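PDB 3BNK: flavoredoxin from Methanosarcina acetivorans, which binds flavin mononucleotide and probably takes part in electron transport. Local coordinates for residues Thr19-Asn24 / Asn30-Gly35; Glu123-Glu126 / Tyr131-Val134; Leu161-Met164 / Tyr169-Val172. One frame throughout, in Å; residues are numbered along the deposited sequence.

Interaction 1 (Thr19-Asn24 / Asn30-Gly35); sequences TLLGAN and NLMALG. With FMN (flavin mononucleotide), chain D.
T19 and L34 lie alongside each other, squeezed to 3.4 Å between T19 CG2 and L34 CD2. L34 carries its CG anti to the backbone N (chi1 171°). One branch, CD2, is given to T19, while CD1 lies 3.3 Å from FMN O4. L21 packs on the same face, its CB meeting L34 CB and M32 CG at 4.0 Å each, and V49 covers both leucines. Six backbone hydrogen bonds, with L21 N to M32 O the straightest at 175°, define strands 16-25 and 28-41 as an antiparallel hairpin in the curled sheet, consistent with the split barrel of flavin reductase-like proteins. An alanine here in place of L34 lacks both branches and would probably leave a gap beside T19 CG2 and FMN O4. The second strand also presents the cofactor site: M32 bends at chi3 and brings CE within 3.5 Å of FMN C2, A33 O accepts a bond from the ribityl O2', and G35 N donates to O4. At the far end N30 ND2 gives FMN O3P a nearly linear bond (2.9 Å, 170°), with K93 and T57 close by.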
loop_
_atom_site.group_PDB
_atom_site.type_symbol
_atom_site.label_atom_id
_atom_site.label_comp_id
_atom_site.label_asym_id
_atom_site.label_seq_id
_atom_site.Cartn_x
_atom_site.Cartn_y
_atom_site.Cartn_z
ATOM N N THR B 19 -9.967 1.695 0.295
ATOM C CA THR B 19 -10.304 2.678 -0.689
ATOM C C THR B 19 -11.475 2.185 -1.528
ATOM O O THR B 19 -11.784 0.997 -1.550
ATOM C CB THR B 19 -9.062 3.076 -1.577
ATOM O OG1 THR B 19 -9.329 4.314 -2.211
ATOM C CG2 THR B 19 -8.821 2.114 -2.668
ATOM N N LEU B 20 -12.133 3.117 -2.197
ATOM C CA LEU B 20 -13.132 2.771 -3.177
ATOM C C LEU B 20 -12.595 3.150 -4.564
ATOM O O LEU B 20 -12.180 4.286 -4.807
ATOM C CB LEU B 20 -14.454 3.467 -2.848
ATOM C CG LEU B 20 -15.620 2.721 -2.179
ATOM C CD1 LEU B 20 -15.373 1.241 -1.881
ATOM C CD2 LEU B 20 -16.182 3.488 -0.955
ATOM N N LEU B 21 -12.570 2.170 -5.456
ATOM C CA LEU B 21 -12.060 2.385 -6.790
ATOM C C LEU B 21 -13.235 2.654 -7.728
ATOM O O LEU B 21 -14.135 1.813 -7.861
ATOM C CB LEU B 21 -11.260 1.157 -7.252
ATOM C CG LEU B 21 -10.592 1.136 -8.637
ATOM C CD1 LEU B 21 -11.589 1.268 -9.742
ATOM C CD2 LEU B 21 -9.543 2.232 -8.793
ATOM N N GLY B 22 -13.217 3.821 -8.367
ATOM C CA GLY B 22 -14.292 4.235 -9.263
ATOM C C GLY B 22 -13.901 4.134 -10.733
ATOM O O GLY B 22 -12.800 4.513 -11.122
ATOM N N ALA B 23 -14.809 3.595 -11.539
ATOM C CA ALA B 23 -14.643 3.586 -12.980
ATOM C C ALA B 23 -15.991 3.614 -13.683
ATOM O O ALA B 23 -16.996 3.092 -13.172
ATOM C CB ALA B 23 -13.817 2.379 -13.422
ATOM N N ASN B 24 -16.025 4.278 -14.832
ATOM C CA ASN B 24 -17.154 4.139 -15.734
ATOM C C ASN B 24 -17.010 2.833 -16.485
ATOM O O ASN B 24 -15.928 2.520 -16.983
ATOM C CB ASN B 24 -17.238 5.301 -16.727
ATOM C CG ASN B 24 -17.989 6.501 -16.166
ATOM O OD1 ASN B 24 -18.271 6.581 -14.966
ATOM N ND2 ASN B 24 -18.323 7.435 -17.040
ATOM N N ASN B 30 -19.145 2.757 -11.626
ATOM C CA ASN B 30 -18.952 1.582 -10.817
ATOM C C ASN B 30 -17.991 1.897 -9.692
ATOM O O ASN B 30 -17.137 2.768 -9.831
ATOM C CB ASN B 30 -18.435 0.415 -11.660
ATOM C CG ASN B 30 -18.606 -0.913 -10.967
ATOM O OD1 ASN B 30 -19.668 -1.211 -10.422
ATOM N ND2 ASN B 30 -17.564 -1.721 -10.986
ATOM N N LEU B 31 -18.180 1.213 -8.563
ATOM C CA LEU B 31 -17.264 1.265 -7.434
ATOM C C LEU B 31 -16.985 -0.135 -6.911
ATOM O O LEU B 31 -17.894 -0.945 -6.792
ATOM C CB LEU B 31 -17.852 2.142 -6.323
ATOM C CG LEU B 31 -18.159 3.524 -6.913
ATOM C CD1 LEU B 31 -19.525 4.037 -6.539
ATOM C CD2 LEU B 31 -17.049 4.533 -6.665
ATOM N N MET B 32 -15.724 -0.414 -6.617
ATOM C CA MET B 32 -15.352 -1.623 -5.903
ATOM C C MET B 32 -14.408 -1.277 -4.753
ATOM O O MET B 32 -13.635 -0.321 -4.848
ATOM C CB MET B 32 -14.699 -2.646 -6.843
ATOM C CG MET B 32 -13.430 -2.164 -7.532
ATOM S SD MET B 32 -12.457 -3.510 -8.218
ATOM C CE MET B 32 -11.349 -3.914 -6.874
ATOM N N ALA B 33 -14.468 -2.069 -3.678
ATOM C CA ALA B 33 -13.545 -1.920 -2.550
ATOM C C ALA B 33 -12.138 -2.362 -2.951
ATOM O O ALA B 33 -11.969 -3.382 -3.649
ATOM C CB ALA B 33 -14.056 -2.684 -1.331
ATOM N N LEU B 34 -11.138 -1.561 -2.573
ATOM C CA LEU B 34 -9.754 -1.763 -3.037
ATOM C C LEU B 34 -8.726 -1.527 -1.932
ATOM O O LEU B 34 -8.677 -0.462 -1.342
ATOM C CB LEU B 34 -9.434 -0.868 -4.259
ATOM C CG LEU B 34 -7.969 -0.808 -4.734
ATOM C CD1 LEU B 34 -7.672 -1.936 -5.693
ATOM C CD2 LEU B 34 -7.634 0.542 -5.403
ATOM N N GLY B 35 -7.897 -2.533 -1.679
ATOM C CA GLY B 35 -6.835 -2.453 -0.673
ATOM C C GLY B 35 -5.472 -2.490 -1.331
ATOM O O GLY B 35 -4.477 -2.072 -0.732
HETATM N N1 FMN D . -10.476 -6.943 -5.249
HETATM C C2 FMN D . -9.362 -6.676 -6.021
HETATM O O2 FMN D . -9.294 -7.150 -7.149
HETATM N N3 FMN D . -8.344 -5.876 -5.530
HETATM C C4 FMN D . -8.454 -5.350 -4.253
HETATM O O4 FMN D . -7.545 -4.652 -3.819
HETATM C C4A FMN D . -9.582 -5.624 -3.469
HETATM N N5 FMN D . -9.698 -5.111 -2.184
HETATM C C5A FMN D . -10.818 -5.366 -1.417
HETATM C C6 FMN D . -10.907 -4.804 -0.137
HETATM C C7 FMN D . -12.033 -5.058 0.661
HETATM C C7M FMN D . -12.144 -4.358 1.982
HETATM C C8 FMN D . -13.068 -5.868 0.169
HETATM C C8M FMN D . -14.394 -5.962 0.894
HETATM C C9 FMN D . -12.975 -6.408 -1.120
HETATM C C9A FMN D . -11.861 -6.159 -1.924
HETATM N N10 FMN D . -11.754 -6.690 -3.216
HETATM C C10 FMN D . -10.611 -6.427 -3.977
HETATM C "C1'" FMN D . -12.896 -7.458 -3.827
HETATM C "C2'" FMN D . -13.714 -6.633 -4.811
HETATM O "O2'" FMN D . -13.940 -5.334 -4.296
HETATM C "C3'" FMN D . -15.083 -7.270 -5.054
HETATM O "O3'" FMN D . -14.992 -8.561 -5.630
HETATM C "C4'" FMN D . -15.989 -6.351 -5.873
HETATM O "O4'" FMN D . -17.298 -6.853 -5.825
HETATM C "C5'" FMN D . -15.580 -6.175 -7.329
HETATM O "O5'" FMN D . -16.523 -5.257 -7.849
HETATM P P FMN D . -16.868 -5.156 -9.424
HETATM O O1P FMN D . -17.148 -6.533 -9.951
HETATM O O2P FMN D . -15.656 -4.608 -10.117
HETATM O O3P FMN D . -18.028 -4.234 -9.683
#

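Interaction 2 (Glu123-Glu126 / Tyr131-Val134); sequences ETLE and YFFV
The carbonyl oxygen L125 O is approached twice from the opposite strand: F132 N donates to it at 2.8 Å and 169°, and Y131 CA adds a CA-H...O contact at 3.4 Å. L125 N returns a bond to F132 O, and the E123-V134 pair repeats the reciprocal pattern, although its E123 N to V134 O bond is longer at 3.3 Å. These pairs identify the antiparallel hairpin of strands 115-126 and 130-142.

On one face T124 lies alongside F133. Its OG1 sits at the ring edge, 3.4 Å from F133 CD2, while CG2, set anti to the backbone N, reaches both F133 CE2 and Y131 CD2. Y131 CB rests over a face of the F133 ring, toward its rim. E126 extends beside Y131, pointing the same way, with CG 3.7 Å from Y131 CE2 and carboxylate and ring planes 46° apart.

Between L125, F132 and V134 the other face is hydrocarbon, with E123 at its margin: L125 CD1 touches V134 CG2 and F132 CD2, each at 4.2 Å. There F132 meets F132 of the second subunit, ring planes about 10° apart, and L125 packs on L125 of the second subunit. The chemistry thus divides the hairpin: K53 bridges E126 OE1 by a salt bridge and Y131 by a cation-pi contact on one side, while the largely apolar L125 side, edged by E123, faces the second subunit.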
loop_
_atom_site.group_PDB
_atom_site.type_symbol
_atom_site.label_atom_id
_atom_site.label_comp_id
_atom_site.label_asym_id
_atom_site.label_seq_id
_atom_site.Cartn_x
_atom_site.Cartn_y
_atom_site.Cartn_z
ATOM N N GLU B 123 0.021 3.024 -17.764
ATOM C CA GLU B 123 0.372 1.682 -18.204
ATOM C C GLU B 123 -0.500 0.664 -17.488
ATOM O O GLU B 123 -0.703 0.750 -16.272
ATOM C CB GLU B 123 1.860 1.390 -17.948
ATOM C CG GLU B 123 2.369 0.118 -18.633
ATOM C CD GLU B 123 3.890 -0.044 -18.593
ATOM O OE1 GLU B 123 4.578 0.923 -18.189
ATOM O OE2 GLU B 123 4.400 -1.143 -18.987
ATOM N N THR B 124 -1.021 -0.291 -18.252
ATOM C CA THR B 124 -1.702 -1.455 -17.699
ATOM C C THR B 124 -0.746 -2.638 -17.662
ATOM O O THR B 124 -0.335 -3.159 -18.712
ATOM C CB THR B 124 -2.923 -1.848 -18.546
ATOM O OG1 THR B 124 -3.825 -0.745 -18.626
ATOM C CG2 THR B 124 -3.634 -3.072 -17.966
ATOM N N LEU B 125 -0.412 -3.073 -16.452
ATOM C CA LEU B 125 0.400 -4.271 -16.262
ATOM C C LEU B 125 -0.486 -5.485 -16.051
ATOM O O LEU B 125 -1.467 -5.429 -15.299
ATOM C CB LEU B 125 1.344 -4.111 -15.065
ATOM C CG LEU B 125 2.142 -2.828 -14.912
ATOM C CD1 LEU B 125 2.893 -2.868 -13.587
ATOM C CD2 LEU B 125 3.086 -2.628 -16.087
ATOM N N GLU B 126 -0.141 -6.577 -16.730
ATOM C CA GLU B 126 -0.912 -7.810 -16.654
ATOM C C GLU B 126 -0.117 -8.915 -15.965
ATOM O O GLU B 126 1.018 -9.184 -16.322
ATOM C CB GLU B 126 -1.385 -8.265 -18.041
ATOM C CG GLU B 126 -2.387 -9.406 -17.982
ATOM C CD GLU B 126 -2.864 -9.914 -19.354
ATOM O OE1 GLU B 126 -3.503 -10.988 -19.378
ATOM O OE2 GLU B 126 -2.626 -9.244 -20.387
ATOM N N TYR B 131 -4.927 -7.421 -13.050
ATOM C CA TYR B 131 -4.251 -6.273 -13.628
ATOM C C TYR B 131 -3.726 -5.368 -12.518
ATOM O O TYR B 131 -4.289 -5.327 -11.414
ATOM C CB TYR B 131 -5.164 -5.470 -14.560
ATOM C CG TYR B 131 -5.675 -6.276 -15.716
ATOM C CD1 TYR B 131 -6.938 -6.857 -15.669
ATOM C CD2 TYR B 131 -4.879 -6.493 -16.847
ATOM C CE1 TYR B 131 -7.412 -7.622 -16.730
ATOM C CE2 TYR B 131 -5.347 -7.264 -17.909
ATOM C CZ TYR B 131 -6.617 -7.825 -17.837
ATOM O OH TYR B 131 -7.096 -8.588 -18.876
ATOM N N PHE B 132 -2.636 -4.667 -12.825
ATOM C CA PHE B 132 -2.172 -3.544 -12.029
ATOM C C PHE B 132 -2.132 -2.332 -12.967
ATOM O O PHE B 132 -1.257 -2.218 -13.843
ATOM C CB PHE B 132 -0.824 -3.848 -11.375
ATOM C CG PHE B 132 -0.505 -2.981 -10.169
ATOM C CD1 PHE B 132 -1.146 -3.193 -8.942
ATOM C CD2 PHE B 132 0.482 -1.990 -10.245
ATOM C CE1 PHE B 132 -0.832 -2.410 -7.815
ATOM C CE2 PHE B 132 0.806 -1.196 -9.111
ATOM C CZ PHE B 132 0.148 -1.415 -7.905
ATOM N N PHE B 133 -3.134 -1.471 -12.800
ATOM C CA PHE B 133 -3.290 -0.238 -13.579
ATOM C C PHE B 133 -2.469 0.886 -12.947
ATOM O O PHE B 133 -2.796 1.345 -11.842
ATOM C CB PHE B 133 -4.765 0.195 -13.613
ATOM C CG PHE B 133 -5.685 -0.740 -14.355
ATOM C CD1 PHE B 133 -6.606 -1.522 -13.661
ATOM C CD2 PHE B 133 -5.660 -0.813 -15.751
ATOM C CE1 PHE B 133 -7.478 -2.381 -14.339
ATOM C CE2 PHE B 133 -6.527 -1.660 -16.441
ATOM C CZ PHE B 133 -7.441 -2.448 -15.737
ATOM N N VAL B 134 -1.408 1.321 -13.627
ATOM C CA VAL B 134 -0.591 2.459 -13.162
ATOM C C VAL B 134 -1.172 3.775 -13.718
ATOM O O VAL B 134 -1.328 3.950 -14.939
ATOM C CB VAL B 134 0.937 2.295 -13.481
ATOM C CG1 VAL B 134 1.739 3.447 -12.913
ATOM C CG2 VAL B 134 1.482 0.994 -12.903
#

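Interaction 3 (Leu161-Met164 / Tyr169-Val172); sequences LLTM and YWTV. With FMN (flavin mononucleotide), chain D.
Y169 leans on L161 and L162 across the hairpin of strands 160-163 and 168-178, an antiparallel pair closed here by reciprocal backbone bonds between L161 and W170. Its CB lies 3.8 Å from L161 O, the oxygen that also receives W170 N, and with CG set anti to the carbonyl carbon (chi1 -73°) the ring brings CD2 to 3.5 Å from that same oxygen, which sits at the ring edge. Further out, CE2 meets L162 CD1 at 4.2 Å and the dimethylbenzene end of the flavin; CZ is also near FMN C7M. The tip, OH, is 3.2 Å from FMN C7M and is hydrogen-bonded to D81, which fixes where the phenol oxygen lies. L162 CD2 approaches the same methyl at 3.5 Å, so both residues line this end of the pocket.

Y169 and W170 also pair antiparallel with a strand of the second subunit, carrying the sheet across the interface. The indole NE1 of W170 is buried and makes no hydrogen bond; T163 CG2 lies in plane at its edge, at a separation short enough to be doubtful. On the same face L161 CD1 reaches T171 O, and L161 CB packs on W170 CB at 4.1 Å.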
loop_
_atom_site.group_PDB
_atom_site.type_symbol
_atom_site.label_atom_id
_atom_site.label_comp_id
_atom_site.label_asym_id
_atom_site.label_seq_id
_atom_site.Cartn_x
_atom_site.Cartn_y
_atom_site.Cartn_z
ATOM N N LEU B 161 -8.613 0.679 7.642
ATOM C CA LEU B 161 -7.487 -0.213 7.356
ATOM C C LEU B 161 -8.035 -1.624 7.240
ATOM O O LEU B 161 -9.103 -1.940 7.782
ATOM C CB LEU B 161 -6.438 -0.192 8.481
ATOM C CG LEU B 161 -5.935 1.164 8.966
ATOM C CD1 LEU B 161 -5.112 1.011 10.230
ATOM C CD2 LEU B 161 -5.126 1.881 7.881
ATOM N N LEU B 162 -7.287 -2.475 6.546
ATOM C CA LEU B 162 -7.759 -3.803 6.242
ATOM C C LEU B 162 -6.664 -4.806 6.439
ATOM O O LEU B 162 -5.501 -4.568 6.116
ATOM C CB LEU B 162 -8.306 -3.900 4.811
ATOM C CG LEU B 162 -8.687 -5.305 4.298
ATOM C CD1 LEU B 162 -9.960 -5.807 4.978
ATOM C CD2 LEU B 162 -8.836 -5.334 2.788
ATOM N N THR B 163 -7.071 -5.952 6.950
ATOM C CA THR B 163 -6.187 -7.066 7.108
ATOM C C THR B 163 -6.898 -8.323 6.546
ATOM O O THR B 163 -8.075 -8.554 6.817
ATOM C CB THR B 163 -5.718 -7.095 8.597
ATOM O OG1 THR B 163 -4.465 -7.756 8.723
ATOM C CG2 THR B 163 -6.731 -7.680 9.503
ATOM N N MET B 164 -6.207 -9.066 5.679
ATOM C CA MET B 164 -6.716 -10.334 5.138
ATOM C C MET B 164 -5.669 -11.441 5.373
ATOM O O MET B 164 -4.502 -11.128 5.583
ATOM C CB MET B 164 -7.050 -10.190 3.647
ATOM C CG MET B 164 -8.268 -9.309 3.358
ATOM S SD MET B 164 -8.712 -9.252 1.610
ATOM C CE MET B 164 -10.404 -8.659 1.658
ATOM N N TYR B 169 -11.435 -4.975 9.627
ATOM C CA TYR B 169 -11.223 -3.546 9.473
ATOM C C TYR B 169 -10.682 -3.005 10.777
ATOM O O TYR B 169 -10.948 -3.572 11.852
ATOM C CB TYR B 169 -12.522 -2.832 9.126
ATOM C CG TYR B 169 -13.039 -3.042 7.712
ATOM C CD1 TYR B 169 -14.263 -3.677 7.499
ATOM C CD2 TYR B 169 -12.328 -2.575 6.601
ATOM C CE1 TYR B 169 -14.773 -3.855 6.224
ATOM C CE2 TYR B 169 -12.831 -2.740 5.298
ATOM C CZ TYR B 169 -14.061 -3.384 5.121
ATOM O OH TYR B 169 -14.587 -3.582 3.863
ATOM N N TRP B 170 -9.908 -1.925 10.662
ATOM C CA TRP B 170 -9.283 -1.233 11.785
ATOM C C TRP B 170 -9.317 0.264 11.489
ATOM O O TRP B 170 -9.446 0.685 10.329
ATOM C CB TRP B 170 -7.816 -1.685 11.991
ATOM C CG TRP B 170 -7.645 -3.171 11.932
ATOM C CD1 TRP B 170 -7.463 -3.938 10.805
ATOM C CD2 TRP B 170 -7.674 -4.082 13.035
ATOM N NE1 TRP B 170 -7.383 -5.264 11.148
ATOM C CE2 TRP B 170 -7.502 -5.383 12.508
ATOM C CE3 TRP B 170 -7.820 -3.927 14.420
ATOM C CZ2 TRP B 170 -7.479 -6.523 13.316
ATOM C CZ3 TRP B 170 -7.799 -5.068 15.226
ATOM C CH2 TRP B 170 -7.629 -6.348 14.665
ATOM N N THR B 171 -9.217 1.071 12.539
ATOM C CA THR B 171 -8.924 2.494 12.368
ATOM C C THR B 171 -7.475 2.778 12.736
ATOM O O THR B 171 -6.770 1.894 13.241
ATOM C CB THR B 171 -9.891 3.399 13.165
ATOM O OG1 THR B 171 -9.962 2.958 14.524
ATOM C CG2 THR B 171 -11.278 3.382 12.532
ATOM N N VAL B 172 -7.033 4.005 12.465
ATOM C CA VAL B 172 -5.664 4.442 12.740
ATOM C C VAL B 172 -5.537 4.690 14.239
ATOM O O VAL B 172 -6.444 5.262 14.851
ATOM C CB VAL B 172 -5.320 5.745 11.970
ATOM C CG1 VAL B 172 -3.913 6.254 12.332
ATOM C CG2 VAL B 172 -5.471 5.543 10.438
HETATM N N1 FMN D . -10.476 -6.943 -5.249
HETATM C C2 FMN D . -9.362 -6.676 -6.021
HETATM O O2 FMN D . -9.294 -7.150 -7.149
HETATM N N3 FMN D . -8.344 -5.876 -5.530
HETATM C C4 FMN D . -8.454 -5.350 -4.253
HETATM O O4 FMN D . -7.545 -4.652 -3.819
HETATM C C4A FMN D . -9.582 -5.624 -3.469
HETATM N N5 FMN D . -9.698 -5.111 -2.184
HETATM C C5A FMN D . -10.818 -5.366 -1.417
HETATM C C6 FMN D . -10.907 -4.804 -0.137
HETATM C C7 FMN D . -12.033 -5.058 0.661
HETATM C C7M FMN D . -12.144 -4.358 1.982
HETATM C C8 FMN D . -13.068 -5.868 0.169
HETATM C C8M FMN D . -14.394 -5.962 0.894
HETATM C C9 FMN D . -12.975 -6.408 -1.120
HETATM C C9A FMN D . -11.861 -6.159 -1.924
HETATM N N10 FMN D . -11.754 -6.690 -3.216
HETATM C C10 FMN D . -10.611 -6.427 -3.977
HETATM C "C1'" FMN D . -12.896 -7.458 -3.827
HETATM C "C2'" FMN D . -13.714 -6.633 -4.811
HETATM O "O2'" FMN D . -13.940 -5.334 -4.296
HETATM C "C3'" FMN D . -15.083 -7.270 -5.054
HETATM O "O3'" FMN D . -14.992 -8.561 -5.630
HETATM C "C4'" FMN D . -15.989 -6.351 -5.873
HETATM O "O4'" FMN D . -17.298 -6.853 -5.825
HETATM C "C5'" FMN D . -15.580 -6.175 -7.329
HETATM O "O5'" FMN D . -16.523 -5.257 -7.849
HETATM P P FMN D . -16.868 -5.156 -9.424
HETATM O O1P FMN D . -17.148 -6.533 -9.951
HETATM O O2P FMN D . -15.656 -4.608 -10.117
HETATM O O3P FMN D . -18.028 -4.234 -9.683
#

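How the interactions relate
All three are antiparallel hairpins in one curled sheet, but their surroundings differ. Interaction 1 is the most central, about 7 Å from the chain centre and buried throughout; its polar chemistry is directed at the phosphate, ribityl chain and flavin carbonyl. Interaction 3, also buried, joins the same sheet through neighbouring strands 16-25 and 160-163 and meets the flavin's methyl end with mainly apolar and phenolic groups. Interaction 2 is more peripheral and partly exposed, and its two segments leave the cofactor untouched. Interactions 2 and 3 lie on opposite sides of the chain's centre, about 25 Å apart between centres, yet both engage the second subunit: one by side-chain packing alone, the other by strand pairing as well.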